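Side-chain contacts in periplasmic solute binding protein (Pectobacterium atrosepticum, PDB 4RY1), which probably binds a sugar or related solute in the periplasm and delivers it to an ABC-type transporter for uptake: residues 159-164 with 168-173; 172-177 with 245-250; 210-213 with 217-220. All coordinates share one frame; numbering follows the deposited sequence.

Contact 1: residues 159-164 with 168-173; sequences LGVAQG and VLDILT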
ATOM      1  N   LEU A 159       0.859  12.747 -13.634  1.00 14.50           N
ATOM      2  CA  LEU A 159       1.018  11.927 -12.433  1.00 14.15           C
ATOM      3  C   LEU A 159       1.560  12.752 -11.268  1.00 15.12           C
ATOM      4  O   LEU A 159       2.483  13.550 -11.448  1.00 16.60           O
ATOM      5  CB  LEU A 159       1.992  10.793 -12.776  1.00 16.11           C
ATOM      6  CG  LEU A 159       2.356   9.736 -11.744  1.00 16.67           C
ATOM      7  CD1 LEU A 159       1.105   9.004 -11.312  1.00 17.68           C
ATOM      8  CD2 LEU A 159       3.422   8.775 -12.274  1.00 15.90           C
ATOM      9  N   GLY A 160       0.989  12.549 -10.076  1.00 13.96           N
ATOM     10  CA  GLY A 160       1.521  13.137  -8.849  1.00 14.56           C
ATOM     11  C   GLY A 160       2.344  12.136  -8.064  1.00 12.86           C
ATOM     12  O   GLY A 160       2.648  11.029  -8.510  1.00 13.83           O
ATOM     13  N   VAL A 161       2.742  12.581  -6.883  1.00 13.35           N
ATOM     14  CA  VAL A 161       3.537  11.824  -5.955  1.00 13.98           C
ATOM     15  C   VAL A 161       2.704  11.796  -4.686  1.00 13.58           C
ATOM     16  O   VAL A 161       2.408  12.839  -4.108  1.00 13.96           O
ATOM     17  CB  VAL A 161       4.899  12.491  -5.718  1.00 13.99           C
ATOM     18  CG1 VAL A 161       5.730  11.738  -4.692  1.00 15.11           C
ATOM     19  CG2 VAL A 161       5.677  12.581  -7.037  1.00 14.25           C
ATOM     20  N   ALA A 162       2.282  10.595  -4.296  1.00 12.87           N
ATOM     21  CA  ALA A 162       1.180  10.395  -3.362  1.00 13.46           C
ATOM     22  C   ALA A 162       1.398  10.972  -1.962  1.00 13.07           C
ATOM     23  O   ALA A 162       0.430  11.359  -1.298  1.00 13.81           O
ATOM     24  CB  ALA A 162       0.873   8.909  -3.280  1.00 15.36           C
ATOM     25  N   GLN A 163       2.646  11.003  -1.516  1.00 12.75           N
ATOM     26  CA  GLN A 163       2.999  11.574  -0.205  1.00 13.18           C
ATOM     27  C   GLN A 163       4.026  12.703  -0.352  1.00 14.10           C
ATOM     28  O   GLN A 163       4.716  13.063   0.599  1.00 14.77           O
ATOM     29  CB  GLN A 163       3.453  10.462   0.747  1.00 14.89           C
ATOM     30  CG  GLN A 163       2.327   9.484   1.085  1.00 19.32           C
ATOM     31  CD  GLN A 163       2.695   8.408   2.086  1.00 27.29           C
ATOM     32  OE1 GLN A 163       3.396   8.661   3.056  1.00 39.80           O
ATOM     33  NE2 GLN A 163       2.179   7.203   1.876  1.00 40.08           N
ATOM     34  N   GLY A 164       4.083  13.278  -1.553  1.00 12.60           N
ATOM     35  CA  GLY A 164       4.795  14.547  -1.778  1.00 14.56           C
ATOM     36  C   GLY A 164       6.274  14.460  -1.449  1.00 15.31           C
ATOM     37  O   GLY A 164       6.988  13.594  -1.957  1.00 15.34           O
ATOM     38  N   VAL A 168       8.619   9.091  -0.870  1.00 13.42           N
ATOM     39  CA  VAL A 168       8.455   8.858  -2.313  1.00 13.38           C
ATOM     40  C   VAL A 168       8.503   7.346  -2.607  1.00 13.80           C
ATOM     41  O   VAL A 168       9.007   6.875  -3.615  1.00 14.71           O
ATOM     42  CB  VAL A 168       9.422   9.698  -3.175  1.00 15.14           C
ATOM     43  CG1 VAL A 168       8.996   9.669  -4.650  1.00 14.95           C
ATOM     44  CG2 VAL A 168       9.456  11.130  -2.641  1.00 16.27           C
ATOM     45  N   LEU A 169       7.906   6.575  -1.715  1.00 13.27           N
ATOM     46  CA  LEU A 169       7.823   5.127  -1.916  1.00 12.77           C
ATOM     47  C   LEU A 169       7.043   4.780  -3.182  1.00 12.50           C
ATOM     48  O   LEU A 169       7.354   3.805  -3.872  1.00 13.12           O
ATOM     49  CB  LEU A 169       7.151   4.451  -0.720  1.00 13.61           C
ATOM     50  CG  LEU A 169       6.855   2.946  -0.832  1.00 13.87           C
ATOM     51  CD1 LEU A 169       8.101   2.121  -1.074  1.00 15.14           C
ATOM     52  CD2 LEU A 169       6.142   2.436   0.404  1.00 16.70           C
ATOM     53  N   ASP A 170       6.001   5.544  -3.491  1.00 12.05           N
ATOM     54  CA  ASP A 170       5.216   5.242  -4.705  1.00 12.54           C
ATOM     55  C   ASP A 170       6.080   5.222  -5.965  1.00 12.71           C
ATOM     56  O   ASP A 170       5.993   4.293  -6.766  1.00 12.73           O
ATOM     57  CB  ASP A 170       4.000   6.154  -4.908  1.00 13.76           C
ATOM     58  CG  ASP A 170       4.330   7.627  -5.009  1.00 13.18           C
ATOM     59  OD1 ASP A 170       5.407   8.081  -4.589  1.00 13.18           O
ATOM     60  OD2 ASP A 170       3.445   8.344  -5.485  1.00 14.47           O
ATOM     61  N   ILE A 171       6.920   6.237  -6.144  1.00 13.41           N
ATOM     62  CA  ILE A 171       7.739   6.291  -7.366  1.00 13.84           C
ATOM     63  C   ILE A 171       8.900   5.297  -7.289  1.00 12.94           C
ATOM     64  O   ILE A 171       9.280   4.739  -8.330  1.00 14.33           O
ATOM     65  CB  ILE A 171       8.208   7.713  -7.717  1.00 13.99           C
ATOM     66  CG1 ILE A 171       7.026   8.691  -7.743  1.00 15.66           C
ATOM     67  CG2 ILE A 171       8.960   7.719  -9.055  1.00 14.75           C
ATOM     68  CD1 ILE A 171       5.903   8.355  -8.697  1.00 16.03           C
ATOM     69  N   LEU A 172       9.410   5.021  -6.094  1.00 13.37           N
ATOM     70  CA  LEU A 172      10.383   3.920  -5.928  1.00 13.70           C
ATOM     71  C   LEU A 172       9.774   2.614  -6.418  1.00 15.94           C
ATOM     72  O   LEU A 172      10.416   1.817  -7.094  1.00 15.87           O
ATOM     73  CB  LEU A 172      10.812   3.769  -4.480  1.00 14.77           C
ATOM     74  CG  LEU A 172      11.757   2.607  -4.185  1.00 14.43           C
ATOM     75  CD1 LEU A 172      13.071   2.831  -4.892  1.00 17.47           C
ATOM     76  CD2 LEU A 172      11.961   2.489  -2.684  1.00 18.33           C
ATOM     77  N   THR A 173       8.515   2.402  -6.062  1.00 13.23           N
ATOM     78  CA  THR A 173       7.826   1.163  -6.401  1.00 14.02           C
ATOM     79  C   THR A 173       7.521   1.122  -7.888  1.00 14.69           C
ATOM     80  O   THR A 173       7.610   0.084  -8.528  1.00 15.35           O
ATOM     81  CB  THR A 173       6.539   1.012  -5.569  1.00 12.92           C
ATOM     82  OG1 THR A 173       6.888   1.089  -4.184  1.00 13.41           O
ATOM     83  CG2 THR A 173       5.872  -0.294  -5.858  1.00 13.55           C
TER
HETATM   84  O   HOH W   1       1.755   8.472  -7.648  1.00 16.34           O
HETATM   85  O   HOH W   2       4.785   9.515  -2.418  1.00 14.67           O

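Contact 2: residues 172-177 with 245-250; sequences LTLGRS and GMYLWD. With GOL (glycerol), chain E.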
ATOM      1  N   LEU A 172       9.410   5.021  -6.094  1.00 13.37           N
ATOM      2  CA  LEU A 172      10.383   3.920  -5.928  1.00 13.70           C
ATOM      3  C   LEU A 172       9.774   2.614  -6.418  1.00 15.94           C
ATOM      4  O   LEU A 172      10.416   1.817  -7.094  1.00 15.87           O
ATOM      5  CB  LEU A 172      10.812   3.769  -4.480  1.00 14.77           C
ATOM      6  CG  LEU A 172      11.757   2.607  -4.185  1.00 14.43           C
ATOM      7  CD1 LEU A 172      13.071   2.831  -4.892  1.00 17.47           C
ATOM      8  CD2 LEU A 172      11.961   2.489  -2.684  1.00 18.33           C
ATOM      9  N   THR A 173       8.515   2.402  -6.062  1.00 13.23           N
ATOM     10  CA  THR A 173       7.826   1.163  -6.401  1.00 14.02           C
ATOM     11  C   THR A 173       7.521   1.122  -7.888  1.00 14.69           C
ATOM     12  O   THR A 173       7.610   0.084  -8.528  1.00 15.35           O
ATOM     13  CB  THR A 173       6.539   1.012  -5.569  1.00 12.92           C
ATOM     14  OG1 THR A 173       6.888   1.089  -4.184  1.00 13.41           O
ATOM     15  CG2 THR A 173       5.872  -0.294  -5.858  1.00 13.55           C
ATOM     16  N   LEU A 174       7.159   2.268  -8.450  1.00 13.63           N
ATOM     17  CA  LEU A 174       6.944   2.379  -9.896  1.00 13.76           C
ATOM     18  C   LEU A 174       8.233   1.996 -10.668  1.00 15.21           C
ATOM     19  O   LEU A 174       8.201   1.236 -11.642  1.00 16.20           O
ATOM     20  CB  LEU A 174       6.509   3.794 -10.268  1.00 16.02           C
ATOM     21  CG  LEU A 174       6.029   4.018 -11.710  1.00 15.27           C
ATOM     22  CD1 LEU A 174       4.714   3.321 -11.990  1.00 17.28           C
ATOM     23  CD2 LEU A 174       5.907   5.505 -12.015  1.00 16.33           C
ATOM     24  N   GLY A 175       9.349   2.527 -10.186  1.00 13.87           N
ATOM     25  CA  GLY A 175      10.680   2.218 -10.725  1.00 15.47           C
ATOM     26  C   GLY A 175      10.977   0.730 -10.579  1.00 19.81           C
ATOM     27  O   GLY A 175      11.466   0.084 -11.504  1.00 19.61           O
ATOM     28  N   ARG A 176      10.698   0.185  -9.397  1.00 16.23           N
ATOM     29  CA  ARG A 176      10.869  -1.258  -9.159  1.00 16.90           C
ATOM     30  C   ARG A 176      10.075  -2.093 -10.167  1.00 18.26           C
ATOM     31  O   ARG A 176      10.569  -3.125 -10.665  1.00 19.33           O
ATOM     32  CB  ARG A 176      10.434  -1.623  -7.742  1.00 18.62           C
ATOM     33  CG  ARG A 176      10.638  -3.100  -7.443  1.00 22.76           C
ATOM     34  CD  ARG A 176       9.377  -3.753  -6.969  1.00 24.36           C
ATOM     35  NE  ARG A 176       9.454  -5.202  -6.835  1.00 19.13           N
ATOM     36  CZ  ARG A 176       8.628  -6.042  -7.433  1.00 18.78           C
ATOM     37  NH1 ARG A 176       7.617  -5.593  -8.158  1.00 22.37           N
ATOM     38  NH2 ARG A 176       8.779  -7.351  -7.262  1.00 21.34           N
ATOM     39  N   SER A 177       8.848  -1.667 -10.464  1.00 17.67           N
ATOM     40  CA  SER A 177       7.985  -2.391 -11.396  1.00 19.01           C
ATOM     41  C   SER A 177       8.602  -2.342 -12.808  1.00 20.87           C
ATOM     42  O   SER A 177       8.703  -3.367 -13.508  1.00 22.05           O
ATOM     43  CB  SER A 177       6.555  -1.809 -11.370  1.00 19.58           C
ATOM     44  OG  SER A 177       5.633  -2.568 -12.118  1.00 24.13           O
ATOM     45  N   GLY A 245      -3.054  12.018 -12.025  1.00 14.57           N
ATOM     46  CA  GLY A 245      -2.865  10.601 -11.792  1.00 16.54           C
ATOM     47  C   GLY A 245      -2.201  10.369 -10.460  1.00 14.36           C
ATOM     48  O   GLY A 245      -1.475  11.226  -9.970  1.00 14.69           O
ATOM     49  N   MET A 246      -2.413   9.170  -9.928  1.00 13.72           N
ATOM     50  CA  MET A 246      -1.644   8.656  -8.798  1.00 12.95           C
ATOM     51  C   MET A 246      -1.439   7.158  -8.979  1.00 12.62           C
ATOM     52  O   MET A 246      -2.312   6.465  -9.500  1.00 14.04           O
ATOM     53  CB  MET A 246      -2.361   8.914  -7.462  1.00 13.79           C
ATOM     54  CG  MET A 246      -2.336  10.356  -6.997  1.00 16.33           C
ATOM     55  SD  MET A 246      -0.749  11.065  -6.442  1.00 10.30           S
ATOM     56  CE  MET A 246      -1.310  12.794  -6.413  1.00 33.94           C
ATOM     57  N   TYR A 247      -0.289   6.681  -8.521  1.00 12.71           N
ATOM     58  CA  TYR A 247       0.056   5.261  -8.519  1.00 12.71           C
ATOM     59  C   TYR A 247      -0.162   4.750  -7.104  1.00 13.31           C
ATOM     60  O   TYR A 247       0.743   4.760  -6.284  1.00 13.31           O
ATOM     61  CB  TYR A 247       1.514   5.074  -8.964  1.00 14.40           C
ATOM     62  CG  TYR A 247       2.042   3.671  -9.055  1.00 13.76           C
ATOM     63  CD1 TYR A 247       1.501   2.743  -9.936  1.00 14.15           C
ATOM     64  CD2 TYR A 247       3.155   3.288  -8.316  1.00 14.20           C
ATOM     65  CE1 TYR A 247       2.044   1.468 -10.052  1.00 15.05           C
ATOM     66  CE2 TYR A 247       3.699   2.018  -8.436  1.00 13.80           C
ATOM     67  CZ  TYR A 247       3.150   1.117  -9.312  1.00 13.64           C
ATOM     68  OH  TYR A 247       3.718  -0.147  -9.401  1.00 17.57           O
ATOM     69  N   LEU A 248      -1.375   4.288  -6.835  1.00 13.03           N
ATOM     70  CA  LEU A 248      -1.815   3.978  -5.468  1.00 12.17           C
ATOM     71  C   LEU A 248      -1.978   2.497  -5.260  1.00 12.11           C
ATOM     72  O   LEU A 248      -2.344   1.770  -6.182  1.00 12.99           O
ATOM     73  CB  LEU A 248      -3.185   4.606  -5.204  1.00 13.01           C
ATOM     74  CG  LEU A 248      -3.253   6.116  -5.301  1.00 12.39           C
ATOM     75  CD1 LEU A 248      -4.700   6.582  -5.162  1.00 15.47           C
ATOM     76  CD2 LEU A 248      -2.346   6.785  -4.279  1.00 13.80           C
ATOM     77  N   TRP A 249      -1.818   2.053  -4.013  1.00 11.99           N
ATOM     78  CA  TRP A 249      -2.420   0.776  -3.625  1.00 12.20           C
ATOM     79  C   TRP A 249      -3.936   0.923  -3.820  1.00 12.11           C
ATOM     80  O   TRP A 249      -4.508   1.949  -3.428  1.00 12.19           O
ATOM     81  CB  TRP A 249      -2.133   0.437  -2.168  1.00 12.86           C
ATOM     82  CG  TRP A 249      -0.714   0.165  -1.850  1.00 12.54           C
ATOM     83  CD1 TRP A 249       0.100   0.898  -1.031  1.00 14.58           C
ATOM     84  CD2 TRP A 249       0.074  -0.945  -2.315  1.00 13.14           C
ATOM     85  NE1 TRP A 249       1.335   0.302  -0.966  1.00 15.16           N
ATOM     86  CE2 TRP A 249       1.343  -0.819  -1.744  1.00 13.17           C
ATOM     87  CE3 TRP A 249      -0.183  -2.048  -3.153  1.00 13.88           C
ATOM     88  CZ2 TRP A 249       2.371  -1.737  -1.997  1.00 15.08           C
ATOM     89  CZ3 TRP A 249       0.834  -2.959  -3.400  1.00 14.89           C
ATOM     90  CH2 TRP A 249       2.093  -2.800  -2.818  1.00 14.63           C
ATOM     91  N   ASP A 250      -4.619  -0.093  -4.346  1.00 12.35           N
ATOM     92  CA  ASP A 250      -6.077   0.072  -4.514  1.00 13.33           C
ATOM     93  C   ASP A 250      -6.795   0.294  -3.169  1.00 12.70           C
ATOM     94  O   ASP A 250      -7.857   0.907  -3.125  1.00 14.18           O
ATOM     95  CB  ASP A 250      -6.743  -0.993  -5.414  1.00 14.94           C
ATOM     96  CG  ASP A 250      -6.466  -2.415  -4.987  1.00 14.02           C
ATOM     97  OD1 ASP A 250      -6.800  -2.755  -3.828  1.00 14.77           O
ATOM     98  OD2 ASP A 250      -5.954  -3.210  -5.818  1.00 15.57           O
TER
HETATM   99  C1  GOL E 503       2.016   0.687 -13.817  0.50 23.82           C
HETATM  100  O1  GOL E 503       0.772   0.886 -14.511  0.50 23.82           O
HETATM  101  C2  GOL E 503       2.721  -0.680 -13.916  0.50 25.40           C
HETATM  102  O2  GOL E 503       2.349  -1.393 -15.078  0.50 30.95           O
HETATM  103  C3  GOL E 503       2.355  -1.690 -12.839  0.50 23.85           C
HETATM  104  O3  GOL E 503       3.166  -1.417 -11.697  0.50 22.91           O

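Contact 3: residues 210-213 with 217-220; sequences KKLV and VIPD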
ATOM      1  N   LYS A 210      14.686  10.849 -12.808  1.00 18.68           N
ATOM      2  CA  LYS A 210      15.123  12.100 -13.405  1.00 21.17           C
ATOM      3  C   LYS A 210      14.344  12.298 -14.706  1.00 22.88           C
ATOM      4  O   LYS A 210      13.899  13.402 -15.022  1.00 23.65           O
ATOM      5  CB  LYS A 210      16.636  12.062 -13.616  1.00 24.18           C
ATOM      6  CG  LYS A 210      17.285  13.414 -13.881  1.00 38.17           C
ATOM      7  CD  LYS A 210      18.669  13.260 -14.499  1.00 44.92           C
ATOM      8  CE  LYS A 210      19.399  14.591 -14.611  1.00 57.52           C
ATOM      9  NZ  LYS A 210      18.825  15.526 -15.625  1.00 44.30           N
ATOM     10  N   LYS A 211      14.131  11.213 -15.441  1.00 19.64           N
ATOM     11  CA  LYS A 211      13.335  11.284 -16.667  1.00 20.67           C
ATOM     12  C   LYS A 211      11.879  11.675 -16.428  1.00 22.49           C
ATOM     13  O   LYS A 211      11.304  12.424 -17.182  1.00 22.62           O
ATOM     14  CB  LYS A 211      13.387   9.976 -17.460  1.00 25.57           C
ATOM     15  CG  LYS A 211      12.883  10.176 -18.887  1.00 33.95           C
ATOM     16  CD  LYS A 211      13.159   8.970 -19.762  1.00 40.68           C
ATOM     17  CE  LYS A 211      12.727   9.226 -21.195  1.00 54.63           C
ATOM     18  NZ  LYS A 211      12.953   8.027 -22.043  1.00 71.67           N
ATOM     19  N   LEU A 212      11.276  11.140 -15.379  1.00 20.03           N
ATOM     20  CA  LEU A 212       9.904  11.503 -15.050  1.00 19.16           C
ATOM     21  C   LEU A 212       9.787  13.013 -14.803  1.00 16.20           C
ATOM     22  O   LEU A 212       8.863  13.661 -15.288  1.00 19.65           O
ATOM     23  CB  LEU A 212       9.436  10.719 -13.818  1.00 16.97           C
ATOM     24  CG  LEU A 212       9.203   9.212 -13.999  1.00 19.30           C
ATOM     25  CD1 LEU A 212       9.010   8.552 -12.651  1.00 16.60           C
ATOM     26  CD2 LEU A 212       7.991   8.945 -14.865  1.00 18.13           C
ATOM     27  N   VAL A 213      10.752  13.543 -14.054  1.00 17.74           N
ATOM     28  CA  VAL A 213      10.794  14.972 -13.761  1.00 17.61           C
ATOM     29  C   VAL A 213      11.097  15.815 -15.011  1.00 23.10           C
ATOM     30  O   VAL A 213      10.348  16.746 -15.353  1.00 21.30           O
ATOM     31  CB  VAL A 213      11.786  15.293 -12.640  1.00 19.28           C
ATOM     32  CG1 VAL A 213      11.966  16.790 -12.501  1.00 20.59           C
ATOM     33  CG2 VAL A 213      11.258  14.729 -11.329  1.00 20.18           C
ATOM     34  N   VAL A 217       6.374  14.549 -16.393  1.00 18.26           N
ATOM     35  CA  VAL A 217       5.382  13.525 -16.028  1.00 16.62           C
ATOM     36  C   VAL A 217       4.907  13.719 -14.590  1.00 15.43           C
ATOM     37  O   VAL A 217       3.723  13.661 -14.309  1.00 16.57           O
ATOM     38  CB  VAL A 217       5.911  12.097 -16.232  1.00 16.97           C
ATOM     39  CG1 VAL A 217       4.855  11.084 -15.802  1.00 18.74           C
ATOM     40  CG2 VAL A 217       6.223  11.876 -17.695  1.00 21.57           C
ATOM     41  N   ILE A 218       5.865  13.928 -13.701  1.00 15.69           N
ATOM     42  CA  ILE A 218       5.595  14.236 -12.301  1.00 14.21           C
ATOM     43  C   ILE A 218       6.249  15.555 -11.916  1.00 16.71           C
ATOM     44  O   ILE A 218       7.259  15.933 -12.493  1.00 17.73           O
ATOM     45  CB  ILE A 218       6.124  13.139 -11.343  1.00 14.65           C
ATOM     46  CG1 ILE A 218       7.651  13.115 -11.292  1.00 15.89           C
ATOM     47  CG2 ILE A 218       5.523  11.772 -11.687  1.00 16.04           C
ATOM     48  CD1 ILE A 218       8.209  12.068 -10.359  1.00 16.44           C
ATOM     49  N   PRO A 219       5.696  16.258 -10.920  1.00 14.64           N
ATOM     50  CA  PRO A 219       6.426  17.401 -10.375  1.00 14.86           C
ATOM     51  C   PRO A 219       7.616  16.973  -9.548  1.00 14.04           C
ATOM     52  O   PRO A 219       7.659  15.848  -9.051  1.00 15.41           O
ATOM     53  CB  PRO A 219       5.411  18.078  -9.451  1.00 15.07           C
ATOM     54  CG  PRO A 219       4.088  17.474  -9.788  1.00 15.96           C
ATOM     55  CD  PRO A 219       4.428  16.062 -10.208  1.00 16.20           C
ATOM     56  N   ASP A 220       8.562  17.885  -9.382  1.00 15.78           N
ATOM     57  CA  ASP A 220       9.763  17.608  -8.605  1.00 16.11           C
ATOM     58  C   ASP A 220       9.545  17.819  -7.112  1.00 14.92           C
ATOM     59  O   ASP A 220       8.448  18.170  -6.670  1.00 16.01           O
ATOM     60  CB  ASP A 220      10.961  18.395  -9.166  1.00 16.57           C
ATOM     61  CG  ASP A 220      10.906  19.876  -8.869  1.00 18.48           C
ATOM     62  OD1 ASP A 220      10.001  20.338  -8.151  1.00 18.50           O
ATOM     63  OD2 ASP A 220      11.787  20.586  -9.386  1.00 23.38           O
TER
HETATM   64  O   HOH W   3       8.505  18.042 -13.787  1.00 22.91           O

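Contact 1: residues 159-164 with 168-173
A162 and D170 face each other with CA atoms 6.7 Å apart, where the type I turn from V161 to G164 packs against the first turn of helix 169-183. D170 carries the polar part of the contact. The A162 N-H points almost straight at D170 OD2, 2.8 Å from A162 N to that oxygen, at an N-H...O angle of 173°, but meets it from above the carboxylate plane, 40° out of it. One water bridges the same OD2 to G160 O and a second joins OD1 to Q163 N, so OD1 of this buried aspartate reaches the turn through water. With chi1 at 59°, CG of D170 sits between its own backbone N and carbonyl carbon, and the side chain reaches out to the turn. The beta turn, closed by G164 N on V161 O, lies next to the N-terminus of helix 169-183, with V168 at the N-cap position. Beside the carboxylate lies an apolar seam. V161 CG1 touches V168 CG1 at 3.9 Å; the other branch, CG2, lies 4.2 Å from CG1 of I171, whose side chain runs across that of V161 at about a right angle. L159 CD2 approaches I171 CD1.

Contact 2: residues 172-177 with 245-250
The buried face of helix 169-183 crosses strand 245-249 of the mixed sheet at the place where Y247 and S177 bind a glycerol, probably from the crystallisation liquor. The two short axes pass 9.9 Å apart and nearly perpendicular, at 83°. L174 covers one face of the Y247 ring: its CD1 methyl stands 3.6 Å from the ring centroid, only 5° off the normal, a CH-pi contact directly over the centre. A chi1 of -171° carries CG of L174, and with it CD1, out over the ring, while CB of the same leucine lies 3.8 Å from Y247 CE2. T173 comes obliquely at the CE2 corner, its CG2 being 4.1 Å from Y247 CE2 and on the other side of the ring plane from L174 CD1; the side chains of T173 and Y247 cross at about a right angle.

At the far end of the ring, Y247 OH donates to glycerol O3 across 2.7 Å, and this O3, lying near the ring plane, in turn donates to S177 OG at 2.8 Å. The serine hydroxyl is also bonded to G281 O, and I272 O supplies another bond to the glycerol. Glycerol O3 thus links helix and strand in a polar relay beyond the apolar ring contacts. Such helix-on-sheet packing is what builds the alpha/beta lobes of periplasmic binding proteins.

Contact 3: residues 210-213 with 217-220
L212 O receives two N-H groups from the chain that turns back after helix 199-214. V217 N lies 2.9 Å from L212 O and almost in line with the carbonyl bond, the C=O...N angle being 166°; I218 N lies 3.4 Å from the same oxygen and makes a weak bond. Two successive N-H groups of the returning chain are thereby tied to one carbonyl of the last helical turn, the second only weakly.

Apolar side chains pack beside these bonds. L212 CD2 lies against V217 CG1 at 3.9 Å, the two side chains meeting at an oblique angle. I218 lays its CG1-CD1 arm against both L212 and V213: its CG1 lies between its own backbone N and carbonyl carbon (chi1 70°), which brings the arm over the helix, with CD1 3.9 Å from L212 CB and CG1 4.0 Å from V213 CG2. V213 and I218 run across each other at about a right angle. The second branch of V213, CG1, meets D220 CB at 3.8 Å, so V213 packs with one branch on I218 and the other on D220.

Outside this shell, a water donates to both V213 O and I218 O, spanning the gap between helix and chain. L141 and F142 of helix 138-152 pack on both L212 and V217, while L159 touches I218. D220 is the N-cap of helix 221-225, its OD1 taking the N-H of Y223, which fixes the chain beyond P219 at the start of that helix.

The chemistry is therefore that of a helix C-terminus whose carbonyls would otherwise lack helical partners: L212 O is met by the backbone N-H groups of V217 and, weakly, I218, and V213 O by a water.

Overall arrangement
Contacts 1 and 2 both draw on helix 169-183 and share L172 and T173; their centres lie 7 Å apart. They are stitched directly, G160 N lying 2.8 Å from G245 O in a probable hydrogen bond, while D170 O packs on the Y247 ring. Contact 3 is 11 Å from contact 1, centre to centre, and joins it through L159, whose N lies 3.1 Å from V217 O, and through I171 packing on L212. Contacts 2 and 3 are 14 Å apart between centres and do not touch; contact 1 lies against both. The glycerol sits at contact 2 alone; whether this spot belongs to the physiological solute site remains undecided.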